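Local coordinates for class D beta-lactamase (Fusobacterium nucleatum subsp. polymorphum, PDB 4IED), which probably hydrolyses beta-lactam antibiotics to substituted beta-amino acids, as a class D serine beta-lactamase of the penicillin-binding protein superfamily, at residues 28-33 against 152-157; 32-35 against 40-43; 34-39 against 160-165; 220-225 against 248-253; 226-231 against 240-245. One frame throughout, in Å; residues are numbered along the deposited sequence.

Contact 1 (28-33 against 152-157); sequences NGTFVV and ISAMEQ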
# COMPACT_ATOMS: atom_id res chain seq x y z
N ASN A 28 -16.08 -2.32 10.68
CA ASN A 28 -15.28 -1.45 11.51
C ASN A 28 -14.00 -1.12 10.77
O ASN A 28 -13.31 -1.99 10.27
CB ASN A 28 -14.94 -2.13 12.81
CG ASN A 28 -16.16 -2.43 13.62
OD1 ASN A 28 -16.21 -3.47 14.29
ND2 ASN A 28 -17.16 -1.55 13.58
N GLY A 29 -13.72 0.18 10.64
CA GLY A 29 -12.49 0.59 9.99
C GLY A 29 -12.43 2.10 9.86
O GLY A 29 -13.09 2.84 10.54
N THR A 30 -11.52 2.53 8.96
CA THR A 30 -11.33 3.90 8.70
C THR A 30 -11.05 4.09 7.19
O THR A 30 -10.58 3.16 6.51
CB THR A 30 -10.08 4.43 9.49
OG1 THR A 30 -9.97 5.87 9.30
CG2 THR A 30 -8.73 3.76 9.07
N PHE A 31 -11.30 5.31 6.70
CA PHE A 31 -11.04 5.61 5.29
C PHE A 31 -10.69 7.10 5.19
O PHE A 31 -11.35 7.94 5.76
CB PHE A 31 -12.34 5.28 4.56
CG PHE A 31 -12.31 5.35 3.00
CD1 PHE A 31 -11.17 5.42 2.26
CD2 PHE A 31 -13.55 5.40 2.31
CE1 PHE A 31 -11.25 5.46 0.88
CE2 PHE A 31 -13.62 5.51 0.91
CZ PHE A 31 -12.46 5.54 0.27
N VAL A 32 -9.56 7.39 4.54
CA VAL A 32 -9.12 8.75 4.27
C VAL A 32 -8.89 8.91 2.81
O VAL A 32 -8.24 8.10 2.21
CB VAL A 32 -7.79 9.01 5.02
CG1 VAL A 32 -7.33 10.42 4.82
CG2 VAL A 32 -7.99 8.72 6.49
N VAL A 33 -9.41 10.02 2.29
CA VAL A 33 -9.13 10.45 0.94
C VAL A 33 -8.61 11.90 1.00
O VAL A 33 -9.27 12.74 1.56
CB VAL A 33 -10.31 10.35 -0.00
CG1 VAL A 33 -9.98 10.98 -1.39
CG2 VAL A 33 -10.83 8.91 -0.10
N ILE A 152 1.99 1.94 10.73
CA ILE A 152 1.65 3.15 10.01
C ILE A 152 0.18 3.38 9.98
O ILE A 152 -0.60 2.41 9.99
CB ILE A 152 2.29 3.15 8.58
CG1 ILE A 152 2.21 4.51 7.93
CG2 ILE A 152 1.66 2.08 7.73
CD1 ILE A 152 3.00 4.69 6.59
N SER A 153 -0.26 4.65 10.04
CA SER A 153 -1.67 4.96 10.01
C SER A 153 -2.20 5.23 8.62
O SER A 153 -1.44 5.47 7.71
CB SER A 153 -1.99 6.13 10.94
OG SER A 153 -1.49 7.34 10.34
N ALA A 154 -3.53 5.18 8.47
CA ALA A 154 -4.15 5.50 7.17
C ALA A 154 -3.73 6.93 6.78
O ALA A 154 -3.45 7.17 5.64
CB ALA A 154 -5.69 5.31 7.22
N MET A 155 -3.75 7.85 7.74
CA MET A 155 -3.42 9.26 7.43
C MET A 155 -1.95 9.34 6.95
O MET A 155 -1.64 10.08 5.99
CB MET A 155 -3.59 10.17 8.67
CG MET A 155 -3.65 11.62 8.33
SD MET A 155 -5.21 12.08 7.59
CE MET A 155 -6.35 11.94 8.83
N GLU A 156 -1.03 8.62 7.55
CA GLU A 156 0.34 8.61 7.20
C GLU A 156 0.50 8.02 5.83
O GLU A 156 1.35 8.53 5.05
CB GLU A 156 1.12 7.80 8.30
CG GLU A 156 1.42 8.62 9.54
CD GLU A 156 1.95 7.83 10.66
OE1 GLU A 156 1.88 6.60 10.77
OE2 GLU A 156 2.46 8.57 11.60
N GLN A 157 -0.19 6.94 5.51
CA GLN A 157 -0.10 6.32 4.17
C GLN A 157 -0.53 7.37 3.13
O GLN A 157 0.14 7.53 2.09
CB GLN A 157 -0.98 5.12 4.05
CG GLN A 157 -0.59 3.93 4.94
CD GLN A 157 -0.08 2.74 4.21
OE1 GLN A 157 -0.32 1.52 4.68
NE2 GLN A 157 0.59 2.92 3.16

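Contact 2 (32-35 against 40-43); sequences VVYD and KIDY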
# COMPACT_ATOMS: atom_id res chain seq x y z
N VAL A 32 -9.56 7.39 4.54
CA VAL A 32 -9.12 8.75 4.27
C VAL A 32 -8.89 8.91 2.81
O VAL A 32 -8.24 8.10 2.21
CB VAL A 32 -7.79 9.01 5.02
CG1 VAL A 32 -7.33 10.42 4.82
CG2 VAL A 32 -7.99 8.72 6.49
N VAL A 33 -9.41 10.02 2.29
CA VAL A 33 -9.13 10.45 0.94
C VAL A 33 -8.61 11.90 1.00
O VAL A 33 -9.27 12.74 1.56
CB VAL A 33 -10.31 10.35 -0.00
CG1 VAL A 33 -9.98 10.98 -1.39
CG2 VAL A 33 -10.83 8.91 -0.10
N TYR A 34 -7.46 12.16 0.36
CA TYR A 34 -6.87 13.51 0.22
C TYR A 34 -7.12 13.95 -1.21
O TYR A 34 -6.70 13.25 -2.16
CB TYR A 34 -5.41 13.58 0.56
CG TYR A 34 -4.77 14.96 0.34
CD1 TYR A 34 -5.13 16.03 1.13
CD2 TYR A 34 -3.86 15.19 -0.71
CE1 TYR A 34 -4.59 17.29 0.91
CE2 TYR A 34 -3.30 16.41 -0.91
CZ TYR A 34 -3.61 17.44 -0.08
OH TYR A 34 -3.12 18.71 -0.27
N ASP A 35 -7.80 15.09 -1.34
CA ASP A 35 -8.05 15.76 -2.63
C ASP A 35 -7.04 16.86 -2.82
O ASP A 35 -7.10 17.85 -2.11
CB ASP A 35 -9.50 16.28 -2.54
CG ASP A 35 -9.96 17.12 -3.74
OD1 ASP A 35 -9.08 17.77 -4.43
OD2 ASP A 35 -11.19 17.28 -3.90
N LYS A 40 -7.72 19.05 0.73
CA LYS A 40 -8.61 18.74 1.84
C LYS A 40 -8.77 17.23 1.95
O LYS A 40 -8.54 16.46 1.01
CB LYS A 40 -9.95 19.36 1.65
CG LYS A 40 -10.65 18.74 0.45
CD LYS A 40 -12.03 19.35 0.22
CE LYS A 40 -12.33 20.48 1.20
NZ LYS A 40 -13.76 20.92 1.40
N ILE A 41 -9.17 16.81 3.14
CA ILE A 41 -9.37 15.44 3.45
C ILE A 41 -10.81 15.11 3.67
O ILE A 41 -11.57 15.94 4.25
CB ILE A 41 -8.63 15.12 4.79
CG1 ILE A 41 -7.13 15.08 4.55
CG2 ILE A 41 -9.06 13.81 5.38
CD1 ILE A 41 -6.33 15.16 5.83
N ASP A 42 -11.23 13.93 3.23
CA ASP A 42 -12.52 13.38 3.53
C ASP A 42 -12.28 12.10 4.28
O ASP A 42 -11.43 11.30 3.85
CB ASP A 42 -13.36 13.14 2.26
CG ASP A 42 -13.99 14.43 1.73
OD1 ASP A 42 -13.30 15.14 0.97
OD2 ASP A 42 -15.16 14.72 2.16
N TYR A 43 -12.99 11.87 5.38
CA TYR A 43 -12.64 10.71 6.19
C TYR A 43 -13.87 10.07 6.88
O TYR A 43 -14.88 10.73 7.04
CB TYR A 43 -11.58 11.04 7.23
CG TYR A 43 -12.12 11.97 8.32
CD1 TYR A 43 -12.86 11.46 9.37
CD2 TYR A 43 -12.01 13.32 8.22
CE1 TYR A 43 -13.38 12.28 10.37
CE2 TYR A 43 -12.53 14.14 9.18
CZ TYR A 43 -13.28 13.61 10.22
OH TYR A 43 -13.83 14.46 11.20
O HOH W 1 -11.11 14.27 -0.20

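Contact 3 (34-39 against 160-165); sequences YDLKND and LLNLLS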
# COMPACT_ATOMS: atom_id res chain seq x y z
N TYR A 34 -7.46 12.16 0.36
CA TYR A 34 -6.87 13.51 0.22
C TYR A 34 -7.12 13.95 -1.21
O TYR A 34 -6.70 13.25 -2.16
CB TYR A 34 -5.41 13.58 0.56
CG TYR A 34 -4.77 14.96 0.34
CD1 TYR A 34 -5.13 16.03 1.13
CD2 TYR A 34 -3.86 15.19 -0.71
CE1 TYR A 34 -4.59 17.29 0.91
CE2 TYR A 34 -3.30 16.41 -0.91
CZ TYR A 34 -3.61 17.44 -0.08
OH TYR A 34 -3.12 18.71 -0.27
N ASP A 35 -7.80 15.09 -1.34
CA ASP A 35 -8.05 15.76 -2.63
C ASP A 35 -7.04 16.86 -2.82
O ASP A 35 -7.10 17.85 -2.11
CB ASP A 35 -9.50 16.28 -2.54
CG ASP A 35 -9.96 17.12 -3.74
OD1 ASP A 35 -9.08 17.77 -4.43
OD2 ASP A 35 -11.19 17.28 -3.90
N LEU A 36 -6.11 16.61 -3.73
CA LEU A 36 -4.95 17.53 -3.92
C LEU A 36 -5.45 18.92 -4.37
O LEU A 36 -5.01 19.96 -3.86
CB LEU A 36 -3.98 16.97 -4.95
CG LEU A 36 -2.83 17.91 -5.30
CD1 LEU A 36 -1.93 18.22 -4.13
CD2 LEU A 36 -2.05 17.27 -6.42
N LYS A 37 -6.29 18.97 -5.39
CA LYS A 37 -6.69 20.25 -6.01
C LYS A 37 -7.33 21.21 -4.97
O LYS A 37 -7.13 22.43 -4.92
CB LYS A 37 -7.61 19.99 -7.19
CG LYS A 37 -7.99 21.15 -8.01
CD LYS A 37 -8.98 20.74 -9.11
CE LYS A 37 -9.46 21.88 -9.86
NZ LYS A 37 -10.46 21.53 -10.90
N ASN A 38 -8.13 20.62 -4.09
CA ASN A 38 -8.79 21.30 -2.98
C ASN A 38 -8.12 21.27 -1.63
O ASN A 38 -8.63 21.92 -0.69
CB ASN A 38 -10.23 20.81 -2.81
CG ASN A 38 -11.06 21.12 -4.02
OD1 ASN A 38 -11.29 22.32 -4.37
ND2 ASN A 38 -11.53 20.06 -4.68
N ASP A 39 -6.98 20.62 -1.57
CA ASP A 39 -6.17 20.50 -0.38
C ASP A 39 -6.99 20.14 0.82
O ASP A 39 -6.98 20.85 1.90
CB ASP A 39 -5.35 21.79 -0.12
CG ASP A 39 -4.36 21.62 1.06
OD1 ASP A 39 -3.94 20.48 1.40
OD2 ASP A 39 -4.08 22.73 1.70
N LEU A 160 2.13 9.98 2.35
CA LEU A 160 3.18 9.44 1.55
C LEU A 160 2.77 9.25 0.09
O LEU A 160 3.54 9.51 -0.87
CB LEU A 160 3.71 8.12 2.06
CG LEU A 160 4.64 8.13 3.23
CD1 LEU A 160 4.74 6.71 3.81
CD2 LEU A 160 5.97 8.69 2.87
N LEU A 161 1.55 8.80 -0.12
CA LEU A 161 1.06 8.46 -1.46
C LEU A 161 0.80 9.75 -2.24
O LEU A 161 1.04 9.79 -3.43
CB LEU A 161 -0.20 7.61 -1.35
CG LEU A 161 0.12 6.21 -0.90
CD1 LEU A 161 -1.15 5.51 -0.39
CD2 LEU A 161 0.82 5.29 -1.93
N ASN A 162 0.31 10.79 -1.57
CA ASN A 162 0.17 12.10 -2.21
C ASN A 162 1.51 12.57 -2.78
O ASN A 162 1.62 13.06 -3.91
CB ASN A 162 -0.43 13.11 -1.25
CG ASN A 162 -0.46 14.49 -1.90
OD1 ASN A 162 -1.07 14.71 -2.91
ND2 ASN A 162 0.22 15.34 -1.31
N LEU A 163 2.54 12.41 -2.01
CA LEU A 163 3.91 12.78 -2.47
C LEU A 163 4.44 11.84 -3.61
O LEU A 163 4.99 12.30 -4.62
CB LEU A 163 4.89 12.84 -1.31
CG LEU A 163 4.58 13.90 -0.28
CD1 LEU A 163 5.44 13.65 0.99
CD2 LEU A 163 4.70 15.28 -0.83
N LEU A 164 4.32 10.55 -3.40
CA LEU A 164 4.75 9.59 -4.41
C LEU A 164 4.10 9.86 -5.77
O LEU A 164 4.75 9.84 -6.81
CB LEU A 164 4.39 8.13 -3.98
CG LEU A 164 4.80 7.03 -4.98
CD1 LEU A 164 6.30 7.04 -5.37
CD2 LEU A 164 4.39 5.66 -4.47
N SER A 165 2.80 10.13 -5.76
CA SER A 165 1.98 10.28 -7.00
C SER A 165 2.49 11.50 -7.83
O SER A 165 2.29 11.56 -8.99
CB SER A 165 0.51 10.50 -6.65
OG SER A 165 0.30 11.75 -6.06

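Contact 4 (220-225 against 248-253); sequences NIYSFA and KNINVI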
# COMPACT_ATOMS: atom_id res chain seq x y z
N ASN A 220 -6.70 16.41 -11.18
CA ASN A 220 -6.60 16.18 -9.77
C ASN A 220 -5.96 14.82 -9.47
O ASN A 220 -5.71 14.00 -10.35
CB ASN A 220 -8.02 16.24 -9.17
CG ASN A 220 -8.04 16.64 -7.71
OD1 ASN A 220 -7.01 16.70 -7.05
ND2 ASN A 220 -9.27 16.98 -7.19
N ILE A 221 -5.58 14.68 -8.20
CA ILE A 221 -5.04 13.39 -7.65
C ILE A 221 -5.69 13.19 -6.31
O ILE A 221 -5.65 14.04 -5.45
CB ILE A 221 -3.52 13.38 -7.42
CG1 ILE A 221 -2.81 13.76 -8.70
CG2 ILE A 221 -3.09 12.04 -6.92
CD1 ILE A 221 -1.31 13.92 -8.59
N TYR A 222 -6.35 12.01 -6.16
CA TYR A 222 -7.01 11.60 -4.92
C TYR A 222 -6.23 10.49 -4.31
O TYR A 222 -6.21 9.39 -4.85
CB TYR A 222 -8.46 11.15 -5.19
CG TYR A 222 -9.30 12.15 -5.93
CD1 TYR A 222 -9.24 12.18 -7.33
CD2 TYR A 222 -10.19 13.02 -5.28
CE1 TYR A 222 -9.99 13.05 -8.09
CE2 TYR A 222 -10.86 13.96 -6.07
CZ TYR A 222 -10.77 13.96 -7.44
OH TYR A 222 -11.49 14.91 -8.26
N SER A 223 -5.55 10.77 -3.19
CA SER A 223 -4.76 9.72 -2.54
C SER A 223 -5.63 9.13 -1.43
O SER A 223 -6.41 9.83 -0.78
CB SER A 223 -3.53 10.31 -1.91
OG SER A 223 -2.64 10.74 -2.97
N PHE A 224 -5.54 7.83 -1.24
CA PHE A 224 -6.49 7.17 -0.32
C PHE A 224 -5.82 6.02 0.40
O PHE A 224 -4.84 5.41 0.04
CB PHE A 224 -7.70 6.63 -1.06
CG PHE A 224 -7.39 5.47 -2.00
CD1 PHE A 224 -7.36 4.13 -1.53
CD2 PHE A 224 -7.17 5.71 -3.34
CE1 PHE A 224 -7.08 3.10 -2.36
CE2 PHE A 224 -6.89 4.65 -4.18
CZ PHE A 224 -6.82 3.36 -3.68
N ALA A 225 -6.42 5.78 1.59
CA ALA A 225 -6.21 4.57 2.45
C ALA A 225 -7.44 4.15 3.22
O ALA A 225 -8.04 5.00 3.88
CB ALA A 225 -5.08 4.83 3.42
N LYS A 248 -17.05 6.25 -7.18
CA LYS A 248 -18.16 6.29 -8.14
C LYS A 248 -19.14 7.38 -7.68
O LYS A 248 -19.64 8.17 -8.54
CB LYS A 248 -18.83 4.93 -8.22
CG LYS A 248 -18.04 3.94 -9.12
CD LYS A 248 -18.60 2.57 -9.25
CE LYS A 248 -18.73 1.74 -7.95
NZ LYS A 248 -19.46 0.51 -8.19
N ASN A 249 -19.39 7.52 -6.37
CA ASN A 249 -20.28 8.56 -5.81
C ASN A 249 -19.87 9.99 -6.17
O ASN A 249 -20.69 10.84 -6.40
CB ASN A 249 -20.32 8.42 -4.28
CG ASN A 249 -21.30 9.40 -3.64
OD1 ASN A 249 -20.90 10.35 -2.94
ND2 ASN A 249 -22.54 9.17 -3.82
N ILE A 250 -18.57 10.20 -6.24
CA ILE A 250 -18.02 11.48 -6.55
C ILE A 250 -17.58 11.60 -8.03
O ILE A 250 -16.93 12.56 -8.44
CB ILE A 250 -16.94 11.99 -5.60
CG1 ILE A 250 -15.70 11.13 -5.60
CG2 ILE A 250 -17.42 12.09 -4.16
CD1 ILE A 250 -14.48 11.87 -5.07
N ASN A 251 -18.04 10.62 -8.84
CA ASN A 251 -17.87 10.68 -10.30
C ASN A 251 -16.43 10.72 -10.82
O ASN A 251 -16.21 11.11 -11.89
CB ASN A 251 -18.71 11.85 -10.79
CG ASN A 251 -20.23 11.59 -10.58
OD1 ASN A 251 -20.77 10.72 -11.32
ND2 ASN A 251 -20.97 12.30 -9.62
N VAL A 252 -15.49 10.21 -10.01
CA VAL A 252 -14.12 10.03 -10.39
C VAL A 252 -13.96 8.76 -11.25
O VAL A 252 -13.27 8.71 -12.28
CB VAL A 252 -13.21 10.05 -9.13
CG1 VAL A 252 -11.78 9.62 -9.49
CG2 VAL A 252 -13.19 11.46 -8.53
N ILE A 253 -14.58 7.65 -10.76
CA ILE A 253 -14.71 6.44 -11.55
C ILE A 253 -16.02 6.55 -12.28
O ILE A 253 -17.06 6.84 -11.67
CB ILE A 253 -14.58 5.15 -10.70
CG1 ILE A 253 -13.22 5.04 -10.09
CG2 ILE A 253 -14.73 3.89 -11.51
CD1 ILE A 253 -13.10 3.90 -9.04

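Contact 5 (226-231 against 240-245); sequences INLDIS and EEIVRE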
# COMPACT_ATOMS: atom_id res chain seq x y z
N ILE A 226 -7.73 2.86 3.08
CA ILE A 226 -8.78 2.23 3.90
C ILE A 226 -8.11 1.11 4.64
O ILE A 226 -7.22 0.41 4.16
CB ILE A 226 -9.94 1.72 3.03
CG1 ILE A 226 -11.17 1.27 3.90
CG2 ILE A 226 -9.56 0.59 2.09
CD1 ILE A 226 -12.39 1.11 3.03
N ASN A 227 -8.53 0.96 5.89
CA ASN A 227 -8.30 -0.34 6.61
C ASN A 227 -9.54 -0.73 7.37
O ASN A 227 -10.36 0.07 7.77
CB ASN A 227 -7.00 -0.33 7.44
CG ASN A 227 -7.04 0.59 8.65
OD1 ASN A 227 -7.82 0.45 9.55
ND2 ASN A 227 -6.06 1.51 8.71
N LEU A 228 -9.70 -2.03 7.49
CA LEU A 228 -10.95 -2.62 8.04
C LEU A 228 -10.56 -3.83 8.85
O LEU A 228 -9.62 -4.51 8.54
CB LEU A 228 -11.80 -3.19 6.84
CG LEU A 228 -12.17 -2.27 5.66
CD1 LEU A 228 -12.72 -3.01 4.43
CD2 LEU A 228 -13.18 -1.29 6.31
N ASP A 229 -11.38 -4.13 9.80
CA ASP A 229 -11.28 -5.43 10.56
C ASP A 229 -11.81 -6.49 9.66
O ASP A 229 -13.00 -6.45 9.30
CB ASP A 229 -12.10 -5.35 11.90
CG ASP A 229 -11.51 -4.36 12.91
OD1 ASP A 229 -10.32 -3.90 12.72
OD2 ASP A 229 -12.22 -4.14 13.90
N ILE A 230 -10.97 -7.41 9.24
CA ILE A 230 -11.36 -8.50 8.34
C ILE A 230 -10.76 -9.77 8.85
O ILE A 230 -9.55 -9.95 8.84
CB ILE A 230 -11.02 -8.29 6.89
CG1 ILE A 230 -11.81 -7.15 6.31
CG2 ILE A 230 -11.31 -9.54 6.07
CD1 ILE A 230 -11.23 -6.64 5.01
N SER A 231 -11.62 -10.62 9.40
CA SER A 231 -11.20 -11.91 9.94
C SER A 231 -11.29 -13.06 8.93
O SER A 231 -10.68 -14.13 9.17
CB SER A 231 -11.97 -12.24 11.23
OG SER A 231 -11.59 -11.23 12.22
N GLU A 240 -11.47 -2.95 -1.58
CA GLU A 240 -11.53 -2.23 -2.87
C GLU A 240 -13.01 -1.90 -3.20
O GLU A 240 -13.23 -0.83 -3.79
CB GLU A 240 -10.94 -3.10 -3.90
CG GLU A 240 -10.99 -2.40 -5.27
CD GLU A 240 -10.02 -3.01 -6.27
OE1 GLU A 240 -10.02 -2.52 -7.46
OE2 GLU A 240 -9.24 -3.92 -6.02
N GLU A 241 -14.01 -2.69 -2.80
CA GLU A 241 -15.40 -2.36 -3.07
C GLU A 241 -15.74 -1.02 -2.46
O GLU A 241 -16.36 -0.16 -3.11
CB GLU A 241 -16.32 -3.44 -2.51
CG GLU A 241 -16.35 -4.70 -3.37
CD GLU A 241 -17.18 -5.82 -2.75
OE1 GLU A 241 -17.92 -5.51 -1.69
OE2 GLU A 241 -17.15 -6.98 -3.32
N ILE A 242 -15.38 -0.77 -1.20
CA ILE A 242 -15.78 0.46 -0.55
C ILE A 242 -15.09 1.66 -1.20
O ILE A 242 -15.69 2.71 -1.45
CB ILE A 242 -15.46 0.43 0.99
CG1 ILE A 242 -16.41 -0.57 1.64
CG2 ILE A 242 -15.49 1.83 1.59
CD1 ILE A 242 -15.99 -1.00 3.02
N VAL A 243 -13.79 1.47 -1.47
CA VAL A 243 -13.08 2.55 -2.19
C VAL A 243 -13.69 2.89 -3.53
O VAL A 243 -13.97 4.09 -3.82
CB VAL A 243 -11.58 2.20 -2.31
CG1 VAL A 243 -10.86 3.27 -3.15
CG2 VAL A 243 -10.96 2.13 -0.93
N ARG A 244 -14.02 1.86 -4.32
CA ARG A 244 -14.66 2.16 -5.63
C ARG A 244 -16.01 2.76 -5.45
O ARG A 244 -16.43 3.60 -6.23
CB ARG A 244 -14.68 0.85 -6.45
CG ARG A 244 -13.38 0.43 -7.03
CD ARG A 244 -13.41 -0.88 -7.80
NE ARG A 244 -12.18 -1.12 -8.52
CZ ARG A 244 -11.97 -0.70 -9.75
NH1 ARG A 244 -12.83 0.03 -10.41
NH2 ARG A 244 -10.78 -0.98 -10.30
N GLU A 245 -16.79 2.37 -4.43
CA GLU A 245 -18.14 2.91 -4.27
C GLU A 245 -18.02 4.41 -3.97
O GLU A 245 -18.77 5.22 -4.50
CB GLU A 245 -18.91 2.13 -3.17
CG GLU A 245 -19.41 0.77 -3.68
CD GLU A 245 -20.28 -0.06 -2.75
OE1 GLU A 245 -21.12 0.53 -2.03
OE2 GLU A 245 -20.14 -1.35 -2.86

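Contact 1 (28-33 against 152-157)
Val-32 turns CG1 away from its own backbone N (chi1 -177°), which sends that methyl out toward Met-155, while the thioether chain of Met-155 leaves the helix with CG likewise anti to N and then doubles back at chi2 (74°) and chi3 (69°). The folded chain brings SD of Met-155 to 3.9 Å from CG1 of Val-32, the two side chains meeting at about a right angle. The second methyl of Val-32, CG2, reaches Ala-154 instead, more loosely, with 4.2 Å to its CB. Two residues earlier on the same face, Thr-30 offers its methyl: CG2 of Thr-30 lies 3.9 Å from CB of Ala-154, and OG1 is turned aside to the backbone oxygens of Tyr-44 and Asn-45. Ala-154 is thus touched by two methyls from the same side of strand 29-35, and its short side chain lets the first turn of helix 154-165 come close. This is the alpha/beta layering of the penicillin-recognising fold, an antiparallel sheet with helices on both sides: Thr-30 and Val-32 face helix 154-165, whereas Phe-31 points the other way and packs on helix 238-249. The start of the helix is fixed by a capping box. Ser-153 OG accepts from Glu-156 N at 3.1 Å, and Glu-156 OE1 accepts from Ser-153 N at 3.0 Å, on the anti side of the carboxylate. Glu-156 OE2 forms a salt bridge to Arg-52. Helix 46-49 closes around the buried apolar cluster, with Ala-49 against Thr-30 and Val-32, and Leu-46 against Met-155.

Contact 2 (32-35 against 40-43)
Val-33 and Asp-42 form an antiparallel hydrogen-bonded pair at the tight centre of this contact, Val-33 N to Asp-42 O at 2.9 Å and Asp-42 N to Val-33 O at 2.8 Å, both nearly straight. Asp-35 and Lys-40 repeat the pattern unevenly: Asp-35 N meets Lys-40 O at 2.8 Å, but Lys-40 N is 3.1 Å from Asp-35 O, the longest of the four bonds. Tyr-34/Ile-41 is the non-hydrogen-bonded pair between them, and Val-32/Tyr-43 a second one beyond Val-33/Asp-42. On their face of the sheet, toward helix 154-165, Ile-41 is split between two neighbours. With chi1 at -73°, its CG2 stands anti to the backbone N and lies 3.8 Å from CG1 of Val-32, while CG1, beside that N, comes to the ring edge of Tyr-34, 4.1 Å from its CD1.

On the other face Val-33 is buried beneath helix 238-249 and Met-18, and the looser part is confined to Asp-42 and Lys-40. A water donates to Val-33 O (3.0 Å) and to Asp-42 OD1, spanning strand and carboxylate, while Asp-42 OD2 is held by Asn-15. Lys-40 lays only CG along CB of Asp-35; its ammonium stays well short of the Asp-35 carboxylate, which turns to Asn-38 and Asn-220 instead. Strands 29-35 and 40-44 thus make a beta hairpin at one edge of the central sheet, and its turn end carries Asp-35, last of the strand, and Asn-38, residues seen to bind magnesium in this protein although no ion sits on them here.

Contact 3 (34-39 against 160-165)
Tyr-34 turns one ring edge, CD2 and CE2, to the carboxamide of Asn-162, the two planes 72° apart; CG of Asn-162 lies 3.6 Å from CE2 of Tyr-34. One face of the ring carries the backbone N of Leu-36, 3.9 Å above the plane and offset toward the rim, and at the phenol end Asp-39 OD1 sits in the plane of the ring. The phenol donates to that oxygen over 2.6 Å, a short bond that ties the phenol end to the hairpin loop. Leu-36 adds a minor touch, its CD1 coming crosswise to the end of the Asn-162 amide. Here the end of strand 29-35, with Leu-36 at the start of the loop that leads to strand 40-44, meets helix 154-165, which lies along one side of the sheet. With CG anti to N (chi1 175°), Asn-162 reaches outward from the helix to the tyrosine.

The loop itself is folded by Asp-35 in an Asx motif, which brings the two metal-binding residues together: OD1 of Asp-35 takes the backbone N of Asn-38 at 3.0 Å, from above the carboxylate plane, and OD2 takes Asn-38 ND2 at 2.9 Å on the syn side. Behind Asn-162, Ser-165 OG returns a bond of 2.8 Å to the carbonyl O of Asn-162.

Contact 4 (220-225 against 248-253)
Tyr-222 on its beta strand stands 9.1 Å, CA to CA, from Val-252, where the chain leaves helix 238-249 through a Schellman motif with Asn-251 at positive phi (61°) as its C-prime residue. In that motif Asn-251 N bonds Lys-248 O at 2.9 Å and Val-252 N bonds Phe-247 O. The turn sends the chain back toward the sheet, and Val-252 lays CG2 over one face of the Tyr-222 ring, 4.0 Å from its centroid and 28° off the normal, a CH-pi contact. The methyl is displaced toward the phenol end, with CE1 and CZ of Tyr-222 each 3.6 Å from CG2 of Val-252. CG1 of the same valine is a looser neighbour of CE1. Ile-250, the first residue beyond the helix, only brushes the ring, its CD1 4.3 Å from CE2 of Tyr-222. Phe-247 and Ile-215 pack beside Val-252, while Tyr-222 also touches Asp-35. No hydrogen bond crosses between 220-225 and 248-253, so what holds the C-terminal tail to the strand here is dispersion and the weak attraction of a methyl for an aromatic face.

Contact 5 (226-231 against 240-245)
Ile-226 opens the contact, pointing from the sheet into helix 238-249, which covers this side of the antiparallel sheet in the penicillin-recognising alpha/beta fold. The helix segment 240-245 runs 9.4 Å from strand 226-229 at closest axis approach, and their directions differ by 136°. Ile-226 extends CG1 anti to the backbone N (chi1 -170°) and continues straight, carrying CD1 across the side chain of Ile-242 at about a right angle. The fit is tight: CD1 of Ile-226 lies 3.5 Å from CG2 of Ile-242, closer than usual for two methyls, and 3.7 Å from its CB. The other branch serves a second helix residue. CG2 of Ile-226 slides past Val-243 and meets its CG2 at 3.7 Å, so the isoleucine spans two successive helix positions.

Asn-227 faces the opposite side of the sheet, where its OD1 accepts from Arg-48. Leu-228 returns to the helix side and meets Ile-242 tip to tip, CD1 to CD1 at 4.1 Å, a looser touch than that of Ile-226. Asp-229 again turns off, to a salt bridge with Arg-48. Phe-31 of the neighbouring strand packs on both isoleucines, Phe-22 of helix 16-25 on Ile-226 and Leu-228, and the touches between strand and helix are all between apolar side chains. Helix 240-245 carries its charges elsewhere: Arg-244, which also pairs with Glu-186, brings NE to 2.8 Å from Glu-240 OE1 one turn back, the oxygen lying in the guanidinium plane.

All five contacts belong to one antiparallel sheet and the helices packed on its two sides. Contacts 1, 2 and 3 start from strand 29-35, contacts 4 and 5 from its neighbour 221-229, so a strand beginning near the N-terminus is paired with one near the C-terminus. Contacts 1 and 3 share helix 154-165 on one side, with centres 14 Å apart; contacts 4 and 5 share helix 238-249 on the other, 15 Å apart, contact 5 falling within the stretch of chain that contact 4 spans. Contact 2 adds the edge strand, 9 Å from contact 3. Contacts 3 and 5, 20 Å apart, do not touch. Together they join strands from early and late in the chain to helices on both sides of one sheet.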